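PDB 1VPB: putative modulator of DNA gyrase from Bacteroides thetaiotaomicron, which is probably a metallopeptidase of the U62 (PmbA/TldD) family. Local coordinates for residues I417-S422 and L441-V446. Residues are numbered along the deposited sequence; the frame is centred on the assembly and turned at random.
Sequences ITLWNS and LVFEGV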
loop_
_atom_site.group_PDB
_atom_site.type_symbol
_atom_site.label_atom_id
_atom_site.label_comp_id
_atom_site.label_asym_id
_atom_site.label_seq_id
_atom_site.Cartn_x
_atom_site.Cartn_y
_atom_site.Cartn_z
ATOM N N ILE A 417 21.094 -15.616 -11.527
ATOM C CA ILE A 417 22.365 -16.223 -11.161
ATOM C C ILE A 417 23.435 -15.963 -12.196
ATOM O O ILE A 417 24.525 -15.531 -11.851
ATOM C CB ILE A 417 22.191 -17.760 -10.889
ATOM C CG1 ILE A 417 21.269 -17.996 -9.736
ATOM C CG2 ILE A 417 23.518 -18.424 -10.579
ATOM C CD1 ILE A 417 21.010 -19.469 -9.513
ATOM N N THR A 418 23.137 -16.219 -13.473
ATOM C CA THR A 418 24.106 -15.949 -14.549
ATOM C C THR A 418 24.352 -14.453 -14.712
ATOM O O THR A 418 25.461 -14.012 -15.064
ATOM C CB THR A 418 23.746 -16.663 -15.878
ATOM O OG1 THR A 418 22.327 -16.597 -16.133
ATOM C CG2 THR A 418 24.060 -18.157 -15.748
ATOM N N LEU A 419 23.338 -13.641 -14.470
ATOM C CA LEU A 419 23.550 -12.205 -14.448
ATOM C C LEU A 419 24.635 -11.829 -13.430
ATOM O O LEU A 419 25.627 -11.176 -13.783
ATOM C CB LEU A 419 22.283 -11.468 -14.084
ATOM C CG LEU A 419 22.482 -9.939 -14.015
ATOM C CD1 LEU A 419 22.815 -9.262 -15.329
ATOM C CD2 LEU A 419 21.270 -9.316 -13.396
ATOM N N TRP A 420 24.475 -12.311 -12.217
ATOM C CA TRP A 420 25.408 -11.980 -11.147
ATOM C C TRP A 420 26.749 -12.728 -11.367
ATOM O O TRP A 420 27.779 -12.329 -10.825
ATOM C CB TRP A 420 24.786 -12.194 -9.790
ATOM C CG TRP A 420 23.892 -11.046 -9.434
ATOM C CD1 TRP A 420 22.531 -10.999 -9.517
ATOM C CD2 TRP A 420 24.307 -9.740 -9.016
ATOM N NE1 TRP A 420 22.067 -9.758 -9.142
ATOM C CE2 TRP A 420 23.133 -8.959 -8.831
ATOM C CE3 TRP A 420 25.548 -9.137 -8.784
ATOM C CZ2 TRP A 420 23.173 -7.642 -8.427
ATOM C CZ3 TRP A 420 25.580 -7.825 -8.327
ATOM C CH2 TRP A 420 24.400 -7.092 -8.170
ATOM N N ASN A 421 26.742 -13.776 -12.181
ATOM C CA ASN A 421 28.007 -14.417 -12.582
ATOM C C ASN A 421 28.737 -13.603 -13.630
ATOM O O ASN A 421 29.919 -13.872 -13.887
ATOM C CB ASN A 421 27.791 -15.846 -13.113
ATOM C CG ASN A 421 29.011 -16.709 -12.930
ATOM O OD1 ASN A 421 29.681 -16.594 -11.922
ATOM N ND2 ASN A 421 29.291 -17.604 -13.884
ATOM N N SER A 422 28.052 -12.642 -14.286
ATOM C CA SER A 422 28.658 -11.829 -15.361
ATOM C C SER A 422 29.048 -10.378 -14.938
ATOM O O SER A 422 29.491 -9.593 -15.765
ATOM C CB SER A 422 27.724 -11.797 -16.578
ATOM O OG SER A 422 26.608 -11.023 -16.286
ATOM N N LEU A 441 27.408 -0.664 -11.168
ATOM C CA LEU A 441 27.729 -2.022 -11.551
ATOM C C LEU A 441 27.854 -2.191 -13.070
ATOM O O LEU A 441 27.187 -1.502 -13.834
ATOM C CB LEU A 441 26.624 -2.941 -11.074
ATOM C CG LEU A 441 26.281 -2.970 -9.607
ATOM C CD1 LEU A 441 25.066 -3.873 -9.474
ATOM C CD2 LEU A 441 27.437 -3.444 -8.751
ATOM N N VAL A 442 28.739 -3.089 -13.492
ATOM C CA VAL A 442 28.901 -3.395 -14.881
ATOM C C VAL A 442 28.818 -4.903 -15.075
ATOM O O VAL A 442 29.521 -5.663 -14.414
ATOM C CB VAL A 442 30.279 -2.949 -15.435
ATOM C CG1 VAL A 442 30.344 -3.232 -16.896
ATOM C CG2 VAL A 442 30.533 -1.432 -15.158
ATOM N N PHE A 443 27.931 -5.305 -15.971
ATOM C CA PHE A 443 27.716 -6.707 -16.298
ATOM C C PHE A 443 27.978 -6.904 -17.776
ATOM O O PHE A 443 27.576 -6.074 -18.600
ATOM C CB PHE A 443 26.255 -7.083 -16.045
ATOM C CG PHE A 443 25.791 -6.925 -14.657
ATOM C CD1 PHE A 443 25.864 -8.001 -13.744
ATOM C CD2 PHE A 443 25.190 -5.736 -14.210
ATOM C CE1 PHE A 443 25.369 -7.885 -12.460
ATOM C CE2 PHE A 443 24.701 -5.637 -12.899
ATOM C CZ PHE A 443 24.800 -6.711 -12.024
ATOM N N GLU A 444 28.630 -8.007 -18.157
ATOM C CA GLU A 444 28.834 -8.271 -19.565
ATOM C C GLU A 444 27.819 -9.246 -20.136
ATOM O O GLU A 444 27.402 -10.180 -19.465
ATOM C CB GLU A 444 30.230 -8.866 -19.791
ATOM C CG GLU A 444 31.389 -7.920 -19.553
ATOM C CD GLU A 444 31.473 -6.783 -20.548
ATOM O OE1 GLU A 444 30.768 -6.843 -21.589
ATOM O OE2 GLU A 444 32.257 -5.821 -20.277
ATOM N N GLY A 445 27.483 -9.042 -21.408
ATOM C CA GLY A 445 26.718 -10.019 -22.189
ATOM C C GLY A 445 25.299 -10.188 -21.683
ATOM O O GLY A 445 24.853 -11.298 -21.408
ATOM N N VAL A 446 24.606 -9.061 -21.540
ATOM C CA VAL A 446 23.246 -9.039 -21.001
ATOM C C VAL A 446 22.278 -8.837 -22.182
ATOM O O VAL A 446 22.543 -8.036 -23.079
ATOM C CB VAL A 446 23.072 -7.915 -19.974
ATOM C CG1 VAL A 446 21.621 -7.810 -19.486
ATOM C CG2 VAL A 446 24.004 -8.144 -18.774
HETATM O O HOH W 1 24.976 -11.991 -18.445
#
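Ser422 is tied to segment 441-446 by a nearly straight bond in which Glu444 N donates to Ser422 O (3.0 Å), while helix and strand axes lie 108° apart and 9.3 Å at closest. Phe443 fills the angle between them. Its CG lies anti to the carbonyl carbon (chi1 -61°), and the ring points one edge at the face of the Trp420 six-membered ring, an edge-to-face pair with planes at 81° and centroids 5.1 Å apart. Over a face of the phenyl comes Leu419 CD1, a CH-pi contact 4.0 Å from the centroid; that methyl also meets Val446 CG2. Trp420 CH2 reaches Leu441 CD1 at 3.5 Å. Helix packing on a mixed sheet is thus seen within the C-terminal domain of the PmbA/TldD family: strand 441-443 runs antiparallel to both 245-251 and 423-426, and helix 256-265 adds Leu259 and Leu260 to the aromatic cluster. Trp420 NE1 donates to Leu259 O, so an alanine here would probably leave that carbonyl without its partner and open a gap beside Phe443 and Leu441. Ser422 OG turns back to donate to Leu419 O (2.7 Å), a carbonyl that also accepts from Ser422 N; the same hydroxyl oxygen accepts from a water that donates as well to Gly445 O.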